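PDB 6NJW: Xcc_ctr_pt from Xanthomonas campestris pv. campestris, which forms the C-terminal Toprim-containing region of a class 2 OLD family nuclease, which probably cleaves DNA by a two-metal mechanism. Local coordinates for residues A37-L42 with V201-P207; V93-I98 with V118-A122; V150-L155 with R187-F193. All coordinates share one frame; numbering follows the deposited sequence.

Following the chain from its N terminus, interaction 1 opens first: residues 37-42, at the end of helix 29-41, meet 201-207, which lead into helix 208-226, closing a long loop of the chain. Both other contacts fall within that loop and follow one another in series. Interaction 2 closes the short connection between helices 93-104 and 115-123, beside strand 127-130 at an outer edge of the parallel sheet. Interaction 3 comes later and joins the end of helix 134-154 to the break between helices 178-188 and 190-197. Interactions 2 and 3 lie on opposite sides of the chain's centre, about 32 Å apart between centres.

Interaction 1: A37-L42 with V201-P207; sequences AFAEVL and VSEDVCP
Helix 29-41 brings its last turn against the loop 201-207 at two places, with the CA atoms of Val41 and Glu203 5.4 Å apart and those of Phe38 and Cys206 6.5 Å apart. The ring of Phe38 fills the space between the two backbones. Val201 CB lies over one face, displaced toward the rim, and Pro207 CD over the opposite face; each makes a CH-pi contact, 4.0 Å from the Phe38 ring centroid. At the edge, in the plane of the ring, Ser202 O comes to 3.5 Å from Phe38 CE1, while the same carbonyl accepts the backbone N-H of Val205 and closes the small turn at 202-205. Cys206 adds an oblique sulfur-aromatic contact, its SG 4.2 Å from the Phe38 ring centroid. With SG anti to the backbone N (chi1 -174°), that thiol lies near the CB-CG end of Phe38, where Leu42 CD2 also meets it. The CG2 branch of Val201 packs on Ala37 CB at 3.8 Å. Val41 lays CG2 against the Ser202-Glu203 peptide, and the Leu42 side chain crosses that of Glu203 at about a right angle, CD1 touching Glu203 CG. Phe38 and Pro207 both also touch Leu138 of helix 134-154.

Pro207 is the N-cap residue of helix 208-226, whose Tyr209 joins Asp82 at the bound magnesium; the Pro207 side chain is about 8 Å from that ion. No hydrogen bond spans the two segments, so the fit rests on shape: the ring's two faces meet C-H groups, and its edge, where the hydrogens carry slight positive charge, meets a carbonyl. That pattern probably helps fix the rotation of Phe38 and ties the Toprim helix to the start of the metal-bearing one.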
ATOM      1  N   ALA A  37       9.389   4.422  -0.251  1.00 40.62           N
ATOM      2  CA  ALA A  37      10.634   3.827   0.220  1.00 38.17           C
ATOM      3  C   ALA A  37      10.899   2.501  -0.475  1.00 40.44           C
ATOM      4  O   ALA A  37      12.032   2.221  -0.876  1.00 36.25           O
ATOM      5  CB  ALA A  37      10.591   3.654   1.744  1.00 33.93           C
ATOM      6  N   PHE A  38       9.872   1.665  -0.641  1.00 34.78           N
ATOM      7  CA  PHE A  38      10.091   0.429  -1.389  1.00 33.99           C
ATOM      8  C   PHE A  38      10.393   0.721  -2.852  1.00 34.74           C
ATOM      9  O   PHE A  38      11.189   0.009  -3.474  1.00 35.92           O
ATOM     10  CB  PHE A  38       8.892  -0.509  -1.280  1.00 34.40           C
ATOM     11  CG  PHE A  38       8.907  -1.366  -0.024  1.00 36.99           C
ATOM     12  CD1 PHE A  38       9.952  -2.260   0.208  1.00 35.21           C
ATOM     13  CD2 PHE A  38       7.881  -1.277   0.908  1.00 34.46           C
ATOM     14  CE1 PHE A  38       9.982  -3.048   1.359  1.00 36.95           C
ATOM     15  CE2 PHE A  38       7.903  -2.057   2.065  1.00 37.77           C
ATOM     16  CZ  PHE A  38       8.947  -2.946   2.286  1.00 41.08           C
ATOM     17  N   ALA A  39       9.750   1.744  -3.421  1.00 34.06           N
ATOM     18  CA  ALA A  39      10.027   2.117  -4.810  1.00 38.67           C
ATOM     19  C   ALA A  39      11.514   2.399  -5.019  1.00 36.47           C
ATOM     20  O   ALA A  39      12.115   1.920  -5.989  1.00 38.49           O
ATOM     21  CB  ALA A  39       9.182   3.332  -5.211  1.00 30.05           C
ATOM     22  N   GLU A  40      12.130   3.155  -4.107  1.00 36.81           N
ATOM     23  CA  GLU A  40      13.538   3.519  -4.289  1.00 41.07           C
ATOM     24  C   GLU A  40      14.442   2.291  -4.279  1.00 42.21           C
ATOM     25  O   GLU A  40      15.337   2.169  -5.124  1.00 42.01           O
ATOM     26  CB  GLU A  40      13.989   4.515  -3.224  1.00 41.66           C
ATOM     27  CG  GLU A  40      13.497   5.945  -3.468  1.00 49.75           C
ATOM     28  CD  GLU A  40      13.770   6.441  -4.889  1.00 53.32           C
ATOM     29  OE1 GLU A  40      14.918   6.301  -5.362  1.00 52.03           O
ATOM     30  OE2 GLU A  40      12.830   6.969  -5.532  1.00 60.61           O
ATOM     31  N   VAL A  41      14.229   1.365  -3.333  1.00 36.89           N
ATOM     32  CA  VAL A  41      15.064   0.164  -3.309  1.00 39.43           C
ATOM     33  C   VAL A  41      14.698  -0.806  -4.423  1.00 41.53           C
ATOM     34  O   VAL A  41      15.480  -1.713  -4.712  1.00 37.06           O
ATOM     35  CB  VAL A  41      15.023  -0.559  -1.942  1.00 42.02           C
ATOM     36  CG1 VAL A  41      15.720   0.279  -0.891  1.00 45.29           C
ATOM     37  CG2 VAL A  41      13.570  -0.872  -1.526  1.00 42.00           C
ATOM     38  N   LEU A  42      13.533  -0.664  -5.064  1.00 35.64           N
ATOM     39  CA  LEU A  42      13.279  -1.407  -6.302  1.00 38.99           C
ATOM     40  C   LEU A  42      13.794  -0.672  -7.540  1.00 34.64           C
ATOM     41  O   LEU A  42      13.596  -1.162  -8.666  1.00 37.14           O
ATOM     42  CB  LEU A  42      11.771  -1.702  -6.483  1.00 35.05           C
ATOM     43  CG  LEU A  42      11.211  -3.052  -6.003  1.00 37.89           C
ATOM     44  CD1 LEU A  42      11.821  -3.435  -4.686  1.00 42.79           C
ATOM     45  CD2 LEU A  42       9.674  -3.007  -5.879  1.00 36.47           C
ATOM     46  N   VAL A 201      13.712  -0.334   5.062  1.00 40.21           N
ATOM     47  CA  VAL A 201      13.158  -1.301   4.128  1.00 40.85           C
ATOM     48  C   VAL A 201      14.206  -1.623   3.067  1.00 44.46           C
ATOM     49  O   VAL A 201      15.096  -0.818   2.763  1.00 46.20           O
ATOM     50  CB  VAL A 201      11.844  -0.787   3.508  1.00 39.02           C
ATOM     51  CG1 VAL A 201      10.896  -0.244   4.623  1.00 40.90           C
ATOM     52  CG2 VAL A 201      12.122   0.287   2.484  1.00 40.00           C
ATOM     53  N   SER A 202      14.131  -2.833   2.543  1.00 41.01           N
ATOM     54  CA  SER A 202      15.080  -3.317   1.556  1.00 47.84           C
ATOM     55  C   SER A 202      14.289  -4.070   0.506  1.00 47.65           C
ATOM     56  O   SER A 202      13.126  -4.432   0.727  1.00 43.93           O
ATOM     57  CB  SER A 202      16.142  -4.233   2.186  1.00 49.40           C
ATOM     58  OG  SER A 202      15.530  -5.413   2.680  1.00 50.20           O
ATOM     59  N   GLU A 203      14.930  -4.312  -0.640  1.00 41.64           N
ATOM     60  CA  GLU A 203      14.219  -4.941  -1.748  1.00 43.54           C
ATOM     61  C   GLU A 203      13.654  -6.298  -1.353  1.00 48.39           C
ATOM     62  O   GLU A 203      12.524  -6.637  -1.726  1.00 48.00           O
ATOM     63  CB  GLU A 203      15.141  -5.072  -2.966  1.00 53.04           C
ATOM     64  CG  GLU A 203      14.729  -6.140  -3.979  1.00 52.84           C
ATOM     65  CD  GLU A 203      15.352  -7.491  -3.691  1.00 54.82           C
ATOM     66  OE1 GLU A 203      16.452  -7.533  -3.102  1.00 64.52           O
ATOM     67  OE2 GLU A 203      14.733  -8.517  -4.044  1.00 63.82           O
ATOM     68  N   ASP A 204      14.409  -7.087  -0.582  1.00 46.71           N
ATOM     69  CA  ASP A 204      13.987  -8.464  -0.336  1.00 49.80           C
ATOM     70  C   ASP A 204      12.803  -8.595   0.627  1.00 48.40           C
ATOM     71  O   ASP A 204      12.217  -9.682   0.693  1.00 53.94           O
ATOM     72  CB  ASP A 204      15.170  -9.307   0.179  1.00 55.29           C
ATOM     73  CG  ASP A 204      15.762  -8.768   1.466  1.00 58.98           C
ATOM     74  OD1 ASP A 204      15.993  -7.543   1.548  1.00 58.83           O
ATOM     75  OD2 ASP A 204      15.997  -9.569   2.398  1.00 70.40           O
ATOM     76  N   VAL A 205      12.424  -7.553   1.369  1.00 47.77           N
ATOM     77  CA  VAL A 205      11.252  -7.640   2.245  1.00 45.67           C
ATOM     78  C   VAL A 205      10.052  -6.882   1.669  1.00 45.99           C
ATOM     79  O   VAL A 205       9.141  -6.507   2.413  1.00 45.78           O
ATOM     80  CB  VAL A 205      11.565  -7.160   3.672  1.00 46.67           C
ATOM     81  CG1 VAL A 205      12.634  -8.039   4.313  1.00 53.43           C
ATOM     82  CG2 VAL A 205      11.975  -5.673   3.687  1.00 44.59           C
ATOM     83  N   CYS A 206      10.027  -6.633   0.370  1.00 40.31           N
ATOM     84  CA  CYS A 206       8.910  -5.894  -0.217  1.00 40.50           C
ATOM     85  C   CYS A 206       7.691  -6.800  -0.316  1.00 37.86           C
ATOM     86  O   CYS A 206       7.777  -7.866  -0.933  1.00 37.98           O
ATOM     87  CB  CYS A 206       9.274  -5.361  -1.604  1.00 37.57           C
ATOM     88  SG  CYS A 206       7.994  -4.279  -2.341  1.00 40.49           S
ATOM     89  N   PRO A 207       6.546  -6.416   0.251  1.00 41.24           N
ATOM     90  CA  PRO A 207       5.332  -7.211   0.053  1.00 39.91           C
ATOM     91  C   PRO A 207       5.002  -7.311  -1.424  1.00 39.06           C
ATOM     92  O   PRO A 207       5.212  -6.368  -2.194  1.00 36.65           O
ATOM     93  CB  PRO A 207       4.256  -6.425   0.815  1.00 43.43           C
ATOM     94  CG  PRO A 207       5.013  -5.562   1.784  1.00 46.23           C
ATOM     95  CD  PRO A 207       6.321  -5.247   1.112  1.00 37.13           C
TER

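Interaction 2: V93-I98 with V118-A122; sequences VRRRLI and VIKLA
Apolar packing carries this contact, and Val118 stands at its middle, with its two methyl branches dividing the face of helix 93-104 between them. CG1, anti to the backbone N (chi1 163°), presses on Leu97 CB at 3.5 Å, while CG2 turns the other way to meet Ile98 CG1 at 3.8 Å, the two side chains crossing at about a right angle. Leu97 in return sends CD1 between Ile119 and Ala122, lying 4.0 Å from both Ile119 CG1 and Ala122 CB. Nearer the start of helix 93-104, Val93 CG1 touches the end of Ile119, its CD1, at 4.1 Å. The helices run in the same general direction, with local axes 9.9 Å apart at an angle of 39°.

One contact involves the backbone: Val118 CG1 also rests on the carbonyl oxygen of Arg94, 3.8 Å away, an oxygen already taken up by the N-H of Ile98 in the helix. Polar groups stay at the margin. Arg94 lays the aliphatic part of its chain beside Val118 CG2, and its guanidinium is covered on one face by Ile98 CD1, while NE donates to Leu113 O.

On another side of helix 93-104, Arg96 makes a salt bridge to Asp84 and a hydrogen bond to the carbonyl of Asp82. Asp82 is a magnesium ligand here; Asp84 also binds magnesium but carries none in this model. Val93 CA sits over one face of the Arg96 guanidinium, which probably limits its tilt. No hydrogen bond joins the two segments. The apolar interface, which also packs on Val129 and Tyr127 of strand 127-130, probably helps hold the helix in place, consistent with Arg96 acting as a second-shell residue.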
ATOM      1  N   VAL A  93     -13.823  -6.198   0.490  1.00 56.25           N
ATOM      2  CA  VAL A  93     -13.013  -5.733  -0.622  1.00 48.06           C
ATOM      3  C   VAL A  93     -13.733  -6.055  -1.918  1.00 48.87           C
ATOM      4  O   VAL A  93     -13.522  -5.383  -2.933  1.00 46.67           O
ATOM      5  CB  VAL A  93     -11.589  -6.332  -0.580  1.00 54.56           C
ATOM      6  CG1 VAL A  93     -11.608  -7.818  -0.878  1.00 47.47           C
ATOM      7  CG2 VAL A  93     -10.701  -5.611  -1.572  1.00 48.89           C
ATOM      8  N   ARG A  94     -14.630  -7.045  -1.892  1.00 47.13           N
ATOM      9  CA  ARG A  94     -15.410  -7.362  -3.081  1.00 47.74           C
ATOM     10  C   ARG A  94     -16.229  -6.162  -3.538  1.00 45.27           C
ATOM     11  O   ARG A  94     -16.203  -5.789  -4.719  1.00 50.97           O
ATOM     12  CB  ARG A  94     -16.320  -8.558  -2.810  1.00 50.51           C
ATOM     13  CG  ARG A  94     -17.219  -8.884  -3.974  1.00 51.38           C
ATOM     14  CD  ARG A  94     -18.045 -10.136  -3.748  1.00 51.32           C
ATOM     15  NE  ARG A  94     -18.860 -10.437  -4.927  1.00 55.94           N
ATOM     16  CZ  ARG A  94     -20.060  -9.909  -5.152  1.00 58.46           C
ATOM     17  NH1 ARG A  94     -20.584  -9.055  -4.279  1.00 58.93           N
ATOM     18  NH2 ARG A  94     -20.741 -10.232  -6.251  1.00 58.34           N
ATOM     19  N   ARG A  95     -16.982  -5.558  -2.618  1.00 49.74           N
ATOM     20  CA  ARG A  95     -17.806  -4.399  -2.962  1.00 48.66           C
ATOM     21  C   ARG A  95     -16.935  -3.199  -3.309  1.00 45.79           C
ATOM     22  O   ARG A  95     -17.201  -2.486  -4.286  1.00 46.20           O
ATOM     23  CB  ARG A  95     -18.747  -4.066  -1.798  1.00 51.70           C
ATOM     24  CG  ARG A  95     -19.693  -2.884  -2.051  1.00 46.36           C
ATOM     25  CD  ARG A  95     -20.624  -3.166  -3.227  1.00 51.94           C
ATOM     26  NE  ARG A  95     -21.331  -4.420  -3.011  1.00 52.83           N
ATOM     27  CZ  ARG A  95     -21.960  -5.105  -3.954  1.00 59.60           C
ATOM     28  NH1 ARG A  95     -21.988  -4.654  -5.202  1.00 54.76           N
ATOM     29  NH2 ARG A  95     -22.562  -6.247  -3.637  1.00 60.40           N
ATOM     30  N   ARG A  96     -15.887  -2.972  -2.518  1.00 47.11           N
ATOM     31  CA  ARG A  96     -14.948  -1.890  -2.790  1.00 49.39           C
ATOM     32  C   ARG A  96     -14.395  -1.981  -4.208  1.00 43.31           C
ATOM     33  O   ARG A  96     -14.298  -0.966  -4.907  1.00 41.73           O
ATOM     34  CB  ARG A  96     -13.829  -1.927  -1.749  1.00 52.46           C
ATOM     35  CG  ARG A  96     -12.726  -0.878  -1.899  1.00 55.39           C
ATOM     36  CD  ARG A  96     -11.573  -1.202  -0.938  1.00 47.13           C
ATOM     37  NE  ARG A  96     -12.105  -1.676   0.341  1.00 54.77           N
ATOM     38  CZ  ARG A  96     -11.513  -2.568   1.130  1.00 54.48           C
ATOM     39  NH1 ARG A  96     -10.349  -3.099   0.785  1.00 47.31           N
ATOM     40  NH2 ARG A  96     -12.090  -2.929   2.271  1.00 56.83           N
ATOM     41  N   LEU A  97     -14.074  -3.195  -4.671  1.00 42.79           N
ATOM     42  CA  LEU A  97     -13.506  -3.355  -6.005  1.00 45.61           C
ATOM     43  C   LEU A  97     -14.573  -3.363  -7.092  1.00 39.85           C
ATOM     44  O   LEU A  97     -14.315  -2.907  -8.206  1.00 41.67           O
ATOM     45  CB  LEU A  97     -12.672  -4.642  -6.084  1.00 41.55           C
ATOM     46  CG  LEU A  97     -11.331  -4.608  -5.350  1.00 44.22           C
ATOM     47  CD1 LEU A  97     -10.568  -5.925  -5.522  1.00 43.71           C
ATOM     48  CD2 LEU A  97     -10.492  -3.434  -5.832  1.00 44.08           C
ATOM     49  N   ILE A  98     -15.771  -3.869  -6.810  1.00 45.95           N
ATOM     50  CA  ILE A  98     -16.853  -3.712  -7.783  1.00 44.95           C
ATOM     51  C   ILE A  98     -17.156  -2.231  -7.999  1.00 39.09           C
ATOM     52  O   ILE A  98     -17.429  -1.792  -9.124  1.00 45.22           O
ATOM     53  CB  ILE A  98     -18.102  -4.492  -7.328  1.00 50.17           C
ATOM     54  CG1 ILE A  98     -17.853  -6.001  -7.467  1.00 48.25           C
ATOM     55  CG2 ILE A  98     -19.322  -4.074  -8.149  1.00 47.80           C
ATOM     56  CD1 ILE A  98     -18.948  -6.859  -6.866  1.00 55.34           C
ATOM     57  N   VAL A 118     -13.611 -11.226  -8.512  1.00 44.83           N
ATOM     58  CA  VAL A 118     -13.502  -9.769  -8.575  1.00 44.62           C
ATOM     59  C   VAL A 118     -12.050  -9.348  -8.381  1.00 48.72           C
ATOM     60  O   VAL A 118     -11.552  -8.437  -9.055  1.00 46.62           O
ATOM     61  CB  VAL A 118     -14.438  -9.124  -7.540  1.00 47.34           C
ATOM     62  CG1 VAL A 118     -14.066  -7.650  -7.279  1.00 45.25           C
ATOM     63  CG2 VAL A 118     -15.878  -9.238  -8.014  1.00 49.30           C
ATOM     64  N   ILE A 119     -11.337 -10.044  -7.497  1.00 42.91           N
ATOM     65  CA  ILE A 119      -9.951  -9.698  -7.199  1.00 41.50           C
ATOM     66  C   ILE A 119      -9.042  -9.985  -8.393  1.00 41.85           C
ATOM     67  O   ILE A 119      -8.193  -9.160  -8.751  1.00 42.13           O
ATOM     68  CB  ILE A 119      -9.489 -10.436  -5.929  1.00 46.84           C
ATOM     69  CG1 ILE A 119     -10.161  -9.815  -4.700  1.00 46.00           C
ATOM     70  CG2 ILE A 119      -7.981 -10.365  -5.783  1.00 44.22           C
ATOM     71  CD1 ILE A 119     -10.012 -10.630  -3.422  1.00 49.06           C
ATOM     72  N   LYS A 120      -9.184 -11.152  -9.030  1.00 42.72           N
ATOM     73  CA  LYS A 120      -8.282 -11.440 -10.152  1.00 45.86           C
ATOM     74  C   LYS A 120      -8.620 -10.611 -11.393  1.00 41.57           C
ATOM     75  O   LYS A 120      -7.727 -10.301 -12.194  1.00 39.70           O
ATOM     76  CB  LYS A 120      -8.285 -12.933 -10.478  1.00 48.13           C
ATOM     77  CG  LYS A 120      -9.565 -13.461 -11.064  1.00 48.13           C
ATOM     78  CD  LYS A 120      -9.490 -14.996 -11.143  1.00 58.87           C
ATOM     79  CE  LYS A 120     -10.662 -15.597 -11.926  1.00 55.73           C
ATOM     80  NZ  LYS A 120     -10.657 -17.089 -11.852  1.00 63.04           N
ATOM     81  N   LEU A 121      -9.888 -10.222 -11.565  1.00 43.30           N
ATOM     82  CA  LEU A 121     -10.214  -9.251 -12.609  1.00 42.01           C
ATOM     83  C   LEU A 121      -9.546  -7.911 -12.335  1.00 43.14           C
ATOM     84  O   LEU A 121      -8.997  -7.277 -13.249  1.00 40.24           O
ATOM     85  CB  LEU A 121     -11.732  -9.067 -12.703  1.00 42.64           C
ATOM     86  CG  LEU A 121     -12.269  -7.983 -13.640  1.00 43.36           C
ATOM     87  CD1 LEU A 121     -11.771  -8.174 -15.074  1.00 40.24           C
ATOM     88  CD2 LEU A 121     -13.808  -7.954 -13.590  1.00 48.02           C
ATOM     89  N   ALA A 122      -9.569  -7.473 -11.076  1.00 38.17           N
ATOM     90  CA  ALA A 122      -9.118  -6.125 -10.763  1.00 40.74           C
ATOM     91  C   ALA A 122      -7.620  -5.971 -10.973  1.00 40.23           C
ATOM     92  O   ALA A 122      -7.154  -4.867 -11.279  1.00 37.94           O
ATOM     93  CB  ALA A 122      -9.505  -5.766  -9.334  1.00 37.38           C
TER

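Interaction 3: V150-L155 with R187-F193; sequences VIREEL and RIGKGRF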
ATOM      1  N   VAL A 150      12.187   1.206  16.424  1.00 48.73           N
ATOM      2  CA  VAL A 150      11.339   2.389  16.275  1.00 43.27           C
ATOM      3  C   VAL A 150      10.394   2.515  17.465  1.00 44.91           C
ATOM      4  O   VAL A 150      10.294   3.577  18.090  1.00 44.98           O
ATOM      5  CB  VAL A 150      10.561   2.346  14.947  1.00 46.67           C
ATOM      6  CG1 VAL A 150       9.600   3.530  14.869  1.00 41.09           C
ATOM      7  CG2 VAL A 150      11.531   2.364  13.756  1.00 46.44           C
ATOM      8  N   ILE A 151       9.690   1.433  17.796  1.00 44.38           N
ATOM      9  CA  ILE A 151       8.708   1.492  18.877  1.00 47.69           C
ATOM     10  C   ILE A 151       9.366   1.958  20.172  1.00 46.65           C
ATOM     11  O   ILE A 151       8.883   2.877  20.840  1.00 49.84           O
ATOM     12  CB  ILE A 151       8.021   0.127  19.047  1.00 46.24           C
ATOM     13  CG1 ILE A 151       7.151  -0.167  17.824  1.00 45.98           C
ATOM     14  CG2 ILE A 151       7.179   0.093  20.342  1.00 46.20           C
ATOM     15  CD1 ILE A 151       6.669  -1.612  17.741  1.00 41.17           C
ATOM     16  N   ARG A 152      10.512   1.363  20.516  1.00 51.46           N
ATOM     17  CA  ARG A 152      11.185   1.711  21.763  1.00 52.04           C
ATOM     18  C   ARG A 152      11.745   3.125  21.735  1.00 54.48           C
ATOM     19  O   ARG A 152      11.820   3.780  22.784  1.00 51.71           O
ATOM     20  CB  ARG A 152      12.279   0.686  22.056  1.00 53.33           C
ATOM     21  CG  ARG A 152      11.705  -0.616  22.576  1.00 59.04           C
ATOM     22  CD  ARG A 152      12.760  -1.692  22.847  1.00 63.32           C
ATOM     23  NE  ARG A 152      14.061  -1.151  23.241  1.00 75.51           N
ATOM     24  CZ  ARG A 152      14.313  -0.494  24.373  1.00 81.24           C
ATOM     25  NH1 ARG A 152      13.348  -0.261  25.254  1.00 77.02           N
ATOM     26  NH2 ARG A 152      15.541  -0.050  24.621  1.00 80.52           N
ATOM     27  N   GLU A 153      12.111   3.635  20.558  1.00 54.05           N
ATOM     28  CA  GLU A 153      12.555   5.022  20.492  1.00 50.26           C
ATOM     29  C   GLU A 153      11.388   6.000  20.548  1.00 54.28           C
ATOM     30  O   GLU A 153      11.529   7.097  21.098  1.00 53.82           O
ATOM     31  CB  GLU A 153      13.371   5.277  19.221  1.00 55.10           C
ATOM     32  CG  GLU A 153      14.172   6.569  19.309  1.00 62.54           C
ATOM     33  CD  GLU A 153      14.891   6.926  18.027  1.00 75.61           C
ATOM     34  OE1 GLU A 153      15.586   6.055  17.449  1.00 75.30           O
ATOM     35  OE2 GLU A 153      14.762   8.096  17.601  1.00 77.91           O
ATOM     36  N   GLU A 154      10.241   5.631  19.984  1.00 47.27           N
ATOM     37  CA  GLU A 154       9.091   6.528  19.999  1.00 49.57           C
ATOM     38  C   GLU A 154       8.318   6.439  21.308  1.00 47.02           C
ATOM     39  O   GLU A 154       7.663   7.411  21.704  1.00 46.50           O
ATOM     40  CB  GLU A 154       8.165   6.199  18.824  1.00 46.53           C
ATOM     41  CG  GLU A 154       8.751   6.554  17.471  1.00 49.12           C
ATOM     42  CD  GLU A 154       8.928   8.047  17.310  1.00 53.35           C
ATOM     43  OE1 GLU A 154       8.046   8.799  17.775  1.00 58.04           O
ATOM     44  OE2 GLU A 154       9.947   8.464  16.724  1.00 58.47           O
ATOM     45  N   LEU A 155       8.381   5.285  21.982  1.00 47.23           N
ATOM     46  CA  LEU A 155       7.662   5.024  23.227  1.00 51.56           C
ATOM     47  C   LEU A 155       8.687   4.582  24.267  1.00 47.25           C
ATOM     48  O   LEU A 155       8.774   3.392  24.599  1.00 45.47           O
ATOM     49  CB  LEU A 155       6.585   3.958  23.028  1.00 46.10           C
ATOM     50  CG  LEU A 155       5.554   4.232  21.927  1.00 43.00           C
ATOM     51  CD1 LEU A 155       4.540   3.080  21.822  1.00 42.41           C
ATOM     52  CD2 LEU A 155       4.876   5.563  22.177  1.00 38.85           C
ATOM     53  N   ARG A 187      -0.534   4.603  18.455  1.00 38.26           N
ATOM     54  CA  ARG A 187      -0.175   5.593  19.474  1.00 40.87           C
ATOM     55  C   ARG A 187       0.976   6.478  18.995  1.00 42.48           C
ATOM     56  O   ARG A 187       0.975   7.696  19.215  1.00 41.99           O
ATOM     57  CB  ARG A 187       0.186   4.887  20.786  1.00 36.09           C
ATOM     58  CG  ARG A 187       0.464   5.845  21.952  1.00 37.55           C
ATOM     59  CD  ARG A 187       0.621   5.088  23.260  1.00 37.30           C
ATOM     60  NE  ARG A 187      -0.548   4.263  23.530  1.00 39.36           N
ATOM     61  CZ  ARG A 187      -0.504   3.086  24.138  1.00 42.49           C
ATOM     62  NH1 ARG A 187      -1.620   2.386  24.309  1.00 38.17           N
ATOM     63  NH2 ARG A 187       0.655   2.599  24.563  1.00 38.40           N
ATOM     64  N   ILE A 188       1.956   5.886  18.315  1.00 40.18           N
ATOM     65  CA  ILE A 188       3.034   6.678  17.729  1.00 42.28           C
ATOM     66  C   ILE A 188       2.502   7.569  16.611  1.00 40.29           C
ATOM     67  O   ILE A 188       2.950   8.710  16.441  1.00 41.99           O
ATOM     68  CB  ILE A 188       4.130   5.726  17.228  1.00 41.68           C
ATOM     69  CG1 ILE A 188       4.736   4.962  18.398  1.00 39.59           C
ATOM     70  CG2 ILE A 188       5.196   6.486  16.407  1.00 46.43           C
ATOM     71  CD1 ILE A 188       5.621   3.791  17.982  1.00 40.85           C
ATOM     72  N   GLY A 189       1.517   7.089  15.865  1.00 39.55           N
ATOM     73  CA  GLY A 189       1.076   7.742  14.650  1.00 42.45           C
ATOM     74  C   GLY A 189       1.461   6.869  13.473  1.00 39.70           C
ATOM     75  O   GLY A 189       2.631   6.531  13.308  1.00 38.73           O
ATOM     76  N   LYS A 190       0.492   6.467  12.661  1.00 37.74           N
ATOM     77  CA  LYS A 190       0.809   5.559  11.565  1.00 45.76           C
ATOM     78  C   LYS A 190       1.780   6.197  10.584  1.00 43.09           C
ATOM     79  O   LYS A 190       2.724   5.547  10.132  1.00 42.82           O
ATOM     80  CB  LYS A 190      -0.473   5.112  10.868  1.00 45.26           C
ATOM     81  CG  LYS A 190      -1.197   4.058  11.687  1.00 48.32           C
ATOM     82  CD  LYS A 190      -2.594   3.769  11.168  1.00 57.15           C
ATOM     83  CE  LYS A 190      -2.597   2.537  10.293  1.00 62.93           C
ATOM     84  NZ  LYS A 190      -1.691   1.470  10.828  1.00 60.53           N
ATOM     85  N   GLY A 191       1.575   7.471  10.252  1.00 45.74           N
ATOM     86  CA  GLY A 191       2.506   8.144   9.360  1.00 45.67           C
ATOM     87  C   GLY A 191       3.875   8.327   9.985  1.00 47.39           C
ATOM     88  O   GLY A 191       4.899   8.043   9.358  1.00 45.84           O
ATOM     89  N   ARG A 192       3.912   8.785  11.241  1.00 40.10           N
ATOM     90  CA  ARG A 192       5.192   8.973  11.917  1.00 39.00           C
ATOM     91  C   ARG A 192       5.960   7.666  12.001  1.00 41.68           C
ATOM     92  O   ARG A 192       7.169   7.624  11.731  1.00 41.04           O
ATOM     93  CB  ARG A 192       4.967   9.560  13.317  1.00 42.50           C
ATOM     94  CG  ARG A 192       6.214   9.594  14.190  1.00 51.82           C
ATOM     95  CD  ARG A 192       5.981  10.354  15.506  1.00 55.63           C
ATOM     96  NE  ARG A 192       5.387  11.663  15.259  1.00 60.70           N
ATOM     97  CZ  ARG A 192       6.081  12.790  15.135  1.00 67.17           C
ATOM     98  NH1 ARG A 192       7.406  12.776  15.253  1.00 60.67           N
ATOM     99  NH2 ARG A 192       5.447  13.935  14.899  1.00 66.51           N
ATOM    100  N   PHE A 193       5.269   6.580  12.354  1.00 38.43           N
ATOM    101  CA  PHE A 193       5.913   5.273  12.440  1.00 37.70           C
ATOM    102  C   PHE A 193       6.493   4.845  11.096  1.00 40.65           C
ATOM    103  O   PHE A 193       7.626   4.354  11.025  1.00 38.61           O
ATOM    104  CB  PHE A 193       4.908   4.229  12.934  1.00 36.91           C
ATOM    105  CG  PHE A 193       5.496   2.871  13.077  1.00 41.85           C
ATOM    106  CD1 PHE A 193       6.256   2.557  14.188  1.00 45.65           C
ATOM    107  CD2 PHE A 193       5.310   1.911  12.096  1.00 41.83           C
ATOM    108  CE1 PHE A 193       6.813   1.305  14.321  1.00 44.46           C
ATOM    109  CE2 PHE A 193       5.870   0.662  12.216  1.00 43.92           C
ATOM    110  CZ  PHE A 193       6.623   0.350  13.327  1.00 44.93           C
TER
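Arg187 opens the run at the surface, its CD passing 4.4 Å from Leu155 CD2. The next residue does most of the work. Ile188 enters the groove between Leu155 and Glu154: its CG1, anti to the carbonyl carbon (chi1 -63°), leans on Leu155 CG at 3.7 Å, and CD1 at the end of that branch reaches Glu154 CB at 3.6 Å and the backbone of Ile151. The other branch, CG2, touches Glu154 CG, the two side chains crossing at about a right angle. Gly189, with its positive phi of 111°, then ends helix 178-188 and serves as N-cap of helix 190-197, turning the chain so that a second helical face can meet the same partner.

From that face Arg192 offers its CD, 3.4 Å from Glu154 OE1. The carboxylate and the guanidinium probably attract only weakly, as Glu154 OE1 and Arg192 NE stay 4.6 Å apart. Phe193 completes the contact with its CD1-CE1 side: CD1 is 3.5 Å from Val150 CG1, and CE1 3.8 Å from Ile151 CG1, both approaching the ring obliquely.

Around this apolar strip, Ile151 also packs on Leu166 of helix 160-171 and on Leu181 of helix 178-188, whose Leu184 and Ile185 touch Leu155 and Phe193, while Lys190 bridges to Glu135 at the other end of helix 134-154.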